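Local coordinates for protein aldo-keto Reductase, OXIDOREDUCTASE (Salmonella typhimurium, PDB 5T79) that probably reduces aldehydes with NADPH as cofactor, such as 3-hydroxybutanal to 1,3-butanediol, as a member of the aldo-keto reductase family, at residues V42-F53 / F77-W88. Sequence-based numbering, arbitrary orientation. Where two conformers were deposited one is given.
Sequences VENSRALLQRAF and FGRILQEDFLPW
Arg46 and the acidic pair Glu83 and Asp84 illustrate how one guanidinium can tie two neighbouring helices together. Its NH1 and NH2 both grip Glu83 OE1 end-on, nearly along the C-O bond and each at 2.8 Å from that oxygen, with guanidinium and carboxylate almost coplanar. NH1 also donates to Asp84 OD2 (2.9 Å), in its own plane but above that of the carboxylate. Gln50 NE2 reaches the same OD2 from the opposite carboxylate face at 3.0 Å, so this oxygen is clasped between two donors. Arg46 gets there with CG anti to the backbone N (chi1 -171°) and a bend at chi3. Glu83 OE2, meanwhile, accepts from Arg79 NE one turn earlier in the same helix, and the shared carboxylate probably offsets the closeness of the two guanidinium groups, where Arg46 NH2 lies over one face of Arg79.

The two helices are successive outer helices of the aldo-keto reductase TIM barrel, packed side by side around the parallel strands. Here the axes cross at -61°, 10.5 Å apart, and strand 59-61, which comes between them in the chain, lies beneath, its Phe60 touching Leu49 and Phe77.

Apolar packing fills the space below the charges. Ile80 is a knob among Val42, Ser45, Arg46 and Leu49; its CG1 lies over one face of the Arg46 guanidinium, offset toward the edge of the group. Leu49 CD1 wedges between Ile80 CG2 and Phe77 CD1, 3.8 Å from each.

Aromatic groups close the far end. Phe85 directs its ring edge at the helix backbone, CZ 3.7 Å from Leu49 O, while CE2 meets Phe53 CB. The Phe53 ring, tilted 62° from that of Phe85, extends CE2 to Trp88 CB (3.8 Å), and Tyr3 from the N-terminal region touches both phenylalanines.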
ATOM      1  N   VAL A  42     -11.176  12.289  13.899  1.00 18.34           N
ATOM      2  CA  VAL A  42      -9.763  12.671  13.730  1.00 17.79           C
ATOM      3  C   VAL A  42      -8.951  12.197  14.951  1.00 18.90           C
ATOM      4  O   VAL A  42      -7.811  11.788  14.772  1.00 17.94           O
ATOM      5  CB  VAL A  42      -9.594  14.189  13.427  1.00 23.62           C
ATOM      6  CG1 VAL A  42      -8.145  14.659  13.627  1.00 24.33           C
ATOM      7  CG2 VAL A  42     -10.042  14.493  12.000  1.00 23.41           C
ATOM      8  N   GLU A  43      -9.560  12.137  16.154  1.00 17.58           N
ATOM      9  CA  GLU A  43      -8.887  11.597  17.343  1.00 18.92           C
ATOM     10  C   GLU A  43      -8.359  10.171  17.048  1.00 21.46           C
ATOM     11  O   GLU A  43      -7.228   9.843  17.411  1.00 19.34           O
ATOM     12  CB  GLU A  43      -9.856  11.592  18.532  1.00 21.66           C
ATOM     13  CG  GLU A  43      -9.540  10.656  19.682  1.00 36.01           C
ATOM     14  CD  GLU A  43     -10.720  10.420  20.616  1.00 61.94           C
ATOM     15  OE1 GLU A  43     -11.827  10.077  20.131  1.00 47.88           O
ATOM     16  OE2 GLU A  43     -10.534  10.589  21.843  1.00 59.18           O
ATOM     17  N   ASN A  44      -9.188   9.338  16.388  1.00 17.58           N
ATOM     18  CA  ASN A  44      -8.810   7.969  16.038  1.00 16.80           C
ATOM     19  C   ASN A  44      -7.755   7.956  14.938  1.00 19.56           C
ATOM     20  O   ASN A  44      -6.781   7.211  15.066  1.00 19.20           O
ATOM     21  CB  ASN A  44     -10.026   7.142  15.633  1.00 19.38           C
ATOM     22  CG  ASN A  44      -9.663   5.699  15.351  1.00 40.79           C
ATOM     23  OD1 ASN A  44      -9.017   5.014  16.167  1.00 34.05           O
ATOM     24  ND2 ASN A  44      -9.989   5.243  14.151  1.00 31.65           N
ATOM     25  N   SER A  45      -7.931   8.763  13.860  1.00 15.20           N
ATOM     26  CA  SER A  45      -6.949   8.873  12.764  1.00 14.61           C
ATOM     27  C   SER A  45      -5.557   9.217  13.320  1.00 16.69           C
ATOM     28  O   SER A  45      -4.543   8.616  12.949  1.00 13.98           O
ATOM     29  CB  SER A  45      -7.386   9.968  11.785  1.00 16.13           C
ATOM     30  OG  SER A  45      -8.617   9.611  11.189  1.00 21.53           O
ATOM     31  N   ARG A  46      -5.525  10.183  14.247  1.00 14.76           N
ATOM     32  CA  ARG A  46      -4.284  10.664  14.863  1.00 15.56           C
ATOM     33  C   ARG A  46      -3.624   9.529  15.656  1.00 18.80           C
ATOM     34  O   ARG A  46      -2.423   9.310  15.518  1.00 17.52           O
ATOM     35  CB  ARG A  46      -4.602  11.872  15.784  1.00 16.49           C
ATOM     36  CG  ARG A  46      -3.363  12.578  16.306  1.00 19.04           C
ATOM     37  CD  ARG A  46      -3.688  13.627  17.352  1.00 19.21           C
ATOM     38  NE  ARG A  46      -4.679  14.606  16.880  1.00 17.45           N
ATOM     39  CZ  ARG A  46      -4.398  15.692  16.176  1.00 28.67           C
ATOM     40  NH1 ARG A  46      -3.143  15.962  15.827  1.00 21.85           N
ATOM     41  NH2 ARG A  46      -5.367  16.528  15.824  1.00 21.16           N
ATOM     42  N   ALA A  47      -4.415   8.804  16.465  1.00 16.35           N
ATOM     43  CA  ALA A  47      -3.939   7.677  17.277  1.00 16.48           C
ATOM     44  C   ALA A  47      -3.345   6.573  16.381  1.00 18.48           C
ATOM     45  O   ALA A  47      -2.320   5.991  16.737  1.00 18.25           O
ATOM     46  CB  ALA A  47      -5.086   7.109  18.119  1.00 17.17           C
ATOM     47  N   LEU A  48      -3.970   6.302  15.224  1.00 14.60           N
ATOM     48  CA  LEU A  48      -3.471   5.282  14.257  1.00 13.79           C
ATOM     49  C   LEU A  48      -2.107   5.685  13.686  1.00 17.19           C
ATOM     50  O   LEU A  48      -1.164   4.896  13.705  1.00 15.96           O
ATOM     51  CB  LEU A  48      -4.481   5.091  13.086  1.00 13.24           C
ATOM     52  CG  LEU A  48      -5.810   4.432  13.456  1.00 17.81           C
ATOM     53  CD1 LEU A  48      -6.841   4.569  12.333  1.00 16.68           C
ATOM     54  CD2 LEU A  48      -5.608   2.977  13.863  1.00 19.59           C
ATOM     55  N   LEU A  49      -1.990   6.916  13.193  1.00 14.27           N
ATOM     56  CA  LEU A  49      -0.709   7.390  12.667  1.00 13.32           C
ATOM     57  C   LEU A  49       0.393   7.382  13.749  1.00 16.03           C
ATOM     58  O   LEU A  49       1.505   6.963  13.470  1.00 15.86           O
ATOM     59  CB  LEU A  49      -0.841   8.797  12.061  1.00 12.43           C
ATOM     60  CG  LEU A  49      -1.721   8.904  10.814  1.00 14.57           C
ATOM     61  CD1 LEU A  49      -1.846  10.354  10.366  1.00 15.56           C
ATOM     62  CD2 LEU A  49      -1.195   8.022   9.690  1.00 15.01           C
ATOM     63  N   GLN A  50       0.087   7.838  14.970  1.00 13.78           N
ATOM     64  CA  GLN A  50       1.092   7.871  16.035  1.00 13.93           C
ATOM     65  C   GLN A  50       1.498   6.452  16.441  1.00 17.45           C
ATOM     66  O   GLN A  50       2.688   6.203  16.658  1.00 16.42           O
ATOM     67  CB  GLN A  50       0.563   8.655  17.256  1.00 15.25           C
ATOM     68  CG  GLN A  50       0.471  10.166  16.975  1.00 19.56           C
ATOM     69  CD  GLN A  50       0.001  10.934  18.189  1.00 25.08           C
ATOM     70  OE1 GLN A  50      -0.044  10.406  19.285  1.00 21.27           O
ATOM     71  NE2 GLN A  50      -0.293  12.216  18.039  1.00 15.95           N
ATOM     72  N   ARG A  51       0.523   5.521  16.548  1.00 14.18           N
ATOM     73  CA  ARG A  51       0.881   4.143  16.943  1.00 15.18           C
ATOM     74  C   ARG A  51       1.747   3.481  15.854  1.00 18.04           C
ATOM     75  O   ARG A  51       2.743   2.806  16.173  1.00 16.77           O
ATOM     76  CB  ARG A  51      -0.364   3.290  17.231  1.00 17.18           C
ATOM     77  CG  ARG A  51      -0.036   1.907  17.884  1.00 20.22           C
ATOM     78  CD  ARG A  51       0.622   2.096  19.254  1.00 29.24           C
ATOM     79  NE  ARG A  51       0.908   0.831  19.928  1.00 34.38           N
ATOM     80  CZ  ARG A  51       2.091   0.489  20.435  1.00 49.30           C
ATOM     81  NH1 ARG A  51       3.134   1.304  20.322  1.00 37.20           N
ATOM     82  NH2 ARG A  51       2.240  -0.672  21.057  1.00 31.40           N
ATOM     83  N   ALA A  52       1.396   3.723  14.574  1.00 14.01           N
ATOM     84  CA  ALA A  52       2.143   3.166  13.444  1.00 13.86           C
ATOM     85  C   ALA A  52       3.613   3.621  13.487  1.00 17.15           C
ATOM     86  O   ALA A  52       4.505   2.771  13.468  1.00 17.14           O
ATOM     87  CB  ALA A  52       1.498   3.572  12.124  1.00 14.27           C
ATOM     88  N   PHE A  53       3.866   4.947  13.572  1.00 14.45           N
ATOM     89  CA  PHE A  53       5.243   5.472  13.590  1.00 12.90           C
ATOM     90  C   PHE A  53       5.994   5.011  14.834  1.00 17.59           C
ATOM     91  O   PHE A  53       7.163   4.671  14.716  1.00 17.42           O
ATOM     92  CB  PHE A  53       5.257   6.999  13.477  1.00 14.28           C
ATOM     93  CG  PHE A  53       6.625   7.604  13.214  1.00 15.50           C
ATOM     94  CD1 PHE A  53       7.430   7.130  12.180  1.00 16.87           C
ATOM     95  CD2 PHE A  53       7.078   8.689  13.960  1.00 17.32           C
ATOM     96  CE1 PHE A  53       8.681   7.722  11.921  1.00 17.55           C
ATOM     97  CE2 PHE A  53       8.334   9.265  13.707  1.00 19.12           C
ATOM     98  CZ  PHE A  53       9.113   8.789  12.679  1.00 16.97           C
ATOM     99  N   PHE A  77      -4.620  14.012   6.961  1.00 12.18           N
ATOM    100  CA  PHE A  77      -3.201  13.632   7.094  1.00 12.97           C
ATOM    101  C   PHE A  77      -2.327  14.902   7.143  1.00 17.19           C
ATOM    102  O   PHE A  77      -1.440  14.993   7.985  1.00 16.55           O
ATOM    103  CB  PHE A  77      -2.753  12.719   5.934  1.00 14.00           C
ATOM    104  CG  PHE A  77      -1.272  12.419   5.990  1.00 15.09           C
ATOM    105  CD1 PHE A  77      -0.771  11.481   6.883  1.00 18.38           C
ATOM    106  CD2 PHE A  77      -0.378  13.100   5.175  1.00 17.64           C
ATOM    107  CE1 PHE A  77       0.597  11.218   6.951  1.00 20.71           C
ATOM    108  CE2 PHE A  77       0.993  12.850   5.252  1.00 21.38           C
ATOM    109  CZ  PHE A  77       1.474  11.915   6.145  1.00 20.25           C
ATOM    110  N   GLY A  78      -2.594  15.853   6.252  1.00 14.80           N
ATOM    111  CA  GLY A  78      -1.888  17.141   6.208  1.00 15.25           C
ATOM    112  C   GLY A  78      -1.932  17.888   7.536  1.00 18.66           C
ATOM    113  O   GLY A  78      -0.903  18.364   8.020  1.00 17.55           O
ATOM    114  N   ARG A  79      -3.115  17.952   8.162  1.00 15.57           N
ATOM    115  CA  ARG A  79      -3.284  18.606   9.474  1.00 15.22           C
ATOM    116  C   ARG A  79      -2.486  17.863  10.567  1.00 17.13           C
ATOM    117  O   ARG A  79      -1.784  18.512  11.356  1.00 16.62           O
ATOM    118  CB  ARG A  79      -4.780  18.651   9.868  1.00 15.49           C
ATOM    119  CG  ARG A  79      -5.022  19.310  11.233  1.00 22.96           C
ATOM    120  CD  ARG A  79      -6.461  19.210  11.673  1.00 26.98           C
ATOM    121  NE  ARG A  79      -6.610  19.409  13.122  1.00 28.10           N
ATOM    122  CZ  ARG A  79      -7.676  19.026  13.820  1.00 39.20           C
ATOM    123  NH1 ARG A  79      -8.699  18.441  13.211  1.00 26.04           N
ATOM    124  NH2 ARG A  79      -7.735  19.242  15.125  1.00 31.78           N
ATOM    125  N   ILE A  80      -2.617  16.517  10.633  1.00 14.32           N
ATOM    126  CA  ILE A  80      -1.929  15.709  11.653  1.00 14.20           C
ATOM    127  C   ILE A  80      -0.408  15.820  11.446  1.00 16.89           C
ATOM    128  O   ILE A  80       0.340  15.925  12.429  1.00 15.92           O
ATOM    129  CB  ILE A  80      -2.431  14.246  11.687  1.00 16.56           C
ATOM    130  CG1 ILE A  80      -3.917  14.206  12.134  1.00 16.05           C
ATOM    131  CG2 ILE A  80      -1.560  13.356  12.628  1.00 17.84           C
ATOM    132  CD1 ILE A  80      -4.684  12.928  11.700  1.00 17.43           C
ATOM    133  N   LEU A  81       0.038  15.821  10.186  1.00 14.56           N
ATOM    134  CA  LEU A  81       1.462  15.988   9.862  1.00 15.96           C
ATOM    135  C   LEU A  81       1.985  17.335  10.425  1.00 19.95           C
ATOM    136  O   LEU A  81       3.018  17.352  11.100  1.00 18.84           O
ATOM    137  CB  LEU A  81       1.705  15.903   8.348  1.00 16.12           C
ATOM    138  CG  LEU A  81       3.056  16.420   7.837  1.00 22.98           C
ATOM    139  CD1 LEU A  81       4.207  15.503   8.230  1.00 24.60           C
ATOM    140  CD2 LEU A  81       3.024  16.578   6.354  1.00 27.26           C
ATOM    141  N   GLN A  82       1.254  18.438  10.166  1.00 16.98           N
ATOM    142  CA  GLN A  82       1.635  19.782  10.632  1.00 18.14           C
ATOM    143  C   GLN A  82       1.651  19.838  12.169  1.00 19.89           C
ATOM    144  O   GLN A  82       2.563  20.418  12.764  1.00 18.73           O
ATOM    145  CB  GLN A  82       0.642  20.829  10.066  1.00 20.70           C
ATOM    146  CG  GLN A  82       0.867  22.282  10.541  1.00 40.82           C
ATOM    147  CD  GLN A  82       2.116  22.953   9.999  1.00 72.83           C
ATOM    148  OE1 GLN A  82       2.561  22.710   8.868  1.00 71.85           O
ATOM    149  NE2 GLN A  82       2.690  23.856  10.786  1.00 68.86           N
ATOM    150  N   GLU A  83       0.638  19.234  12.810  1.00 16.54           N
ATOM    151  CA  GLU A  83       0.512  19.321  14.264  1.00 15.48           C
ATOM    152  C   GLU A  83       1.480  18.429  15.013  1.00 18.85           C
ATOM    153  O   GLU A  83       1.997  18.853  16.053  1.00 17.61           O
ATOM    154  CB  GLU A  83      -0.923  18.976  14.706  1.00 16.49           C
ATOM    155  CG  GLU A  83      -1.947  20.038  14.309  1.00 23.39           C
ATOM    156  CD  GLU A  83      -3.406  19.717  14.578  1.00 40.80           C
ATOM    157  OE1 GLU A  83      -3.722  18.556  14.924  1.00 32.75           O
ATOM    158  OE2 GLU A  83      -4.245  20.627  14.396  1.00 30.48           O
ATOM    159  N   ASP A  84       1.734  17.204  14.508  1.00 14.41           N
ATOM    160  CA  ASP A  84       2.500  16.235  15.274  1.00 14.94           C
ATOM    161  C   ASP A  84       3.764  15.682  14.640  1.00 19.81           C
ATOM    162  O   ASP A  84       4.622  15.213  15.385  1.00 20.77           O
ATOM    163  CB  ASP A  84       1.578  15.018  15.576  1.00 16.27           C
ATOM    164  CG  ASP A  84       0.289  15.306  16.338  1.00 19.90           C
ATOM    165  OD1 ASP A  84       0.259  16.289  17.120  1.00 22.45           O
ATOM    166  OD2 ASP A  84      -0.659  14.508  16.218  1.00 20.88           O
ATOM    167  N   PHE A  85       3.883  15.673  13.306  1.00 15.14           N
ATOM    168  CA  PHE A  85       4.996  14.966  12.673  1.00 15.12           C
ATOM    169  C   PHE A  85       6.027  15.807  11.920  1.00 19.92           C
ATOM    170  O   PHE A  85       6.969  15.215  11.397  1.00 18.68           O
ATOM    171  CB  PHE A  85       4.425  13.945  11.675  1.00 15.13           C
ATOM    172  CG  PHE A  85       3.748  12.752  12.321  1.00 16.37           C
ATOM    173  CD1 PHE A  85       2.387  12.780  12.615  1.00 19.02           C
ATOM    174  CD2 PHE A  85       4.457  11.587  12.576  1.00 16.71           C
ATOM    175  CE1 PHE A  85       1.748  11.665  13.179  1.00 19.25           C
ATOM    176  CE2 PHE A  85       3.821  10.471  13.136  1.00 19.85           C
ATOM    177  CZ  PHE A  85       2.472  10.517  13.432  1.00 17.94           C
ATOM    178  N   LEU A  86       5.870  17.143  11.861  0.51 18.18           N
ATOM    179  CA  LEU A  86       6.789  18.010  11.108  0.51 19.03           C
ATOM    180  C   LEU A  86       8.279  17.776  11.420  0.51 20.96           C
ATOM    181  O   LEU A  86       9.033  17.667  10.451  0.51 20.13           O
ATOM    182  CB  LEU A  86       6.472  19.499  11.271  0.51 20.19           C
ATOM    183  CG  LEU A  86       5.315  20.064  10.454  0.51 25.06           C
ATOM    184  CD1 LEU A  86       5.393  21.566  10.424  0.51 25.98           C
ATOM    185  CD2 LEU A  86       5.302  19.528   9.018  0.51 28.15           C
ATOM    186  N   PRO A  87       8.740  17.631  12.694  1.00 18.22           N
ATOM    187  CA  PRO A  87      10.187  17.393  12.924  1.00 18.52           C
ATOM    188  C   PRO A  87      10.678  16.047  12.365  1.00 21.31           C
ATOM    189  O   PRO A  87      11.876  15.873  12.213  1.00 20.78           O
ATOM    190  CB  PRO A  87      10.309  17.403  14.452  1.00 20.92           C
ATOM    191  CG  PRO A  87       9.127  18.229  14.911  1.00 24.78           C
ATOM    192  CD  PRO A  87       8.042  17.752  13.998  1.00 20.62           C
ATOM    193  N   TRP A  88       9.763  15.107  12.064  1.00 17.32           N
ATOM    194  CA  TRP A  88      10.146  13.788  11.564  1.00 17.50           C
ATOM    195  C   TRP A  88       9.660  13.550  10.119  1.00 18.57           C
ATOM    196  O   TRP A  88       9.698  12.402   9.673  1.00 15.93           O
ATOM    197  CB  TRP A  88       9.623  12.678  12.522  1.00 17.25           C
ATOM    198  CG  TRP A  88      10.137  12.855  13.926  1.00 19.39           C
ATOM    199  CD1 TRP A  88      11.377  12.522  14.398  1.00 22.63           C
ATOM    200  CD2 TRP A  88       9.489  13.582  14.977  1.00 19.53           C
ATOM    201  NE1 TRP A  88      11.519  12.953  15.704  1.00 22.14           N
ATOM    202  CE2 TRP A  88      10.379  13.620  16.077  1.00 23.44           C
ATOM    203  CE3 TRP A  88       8.227  14.195  15.103  1.00 20.60           C
ATOM    204  CZ2 TRP A  88      10.059  14.268  17.276  1.00 23.52           C
ATOM    205  CZ3 TRP A  88       7.908  14.828  16.296  1.00 22.79           C
ATOM    206  CH2 TRP A  88       8.825  14.884  17.355  1.00 24.01           C
TER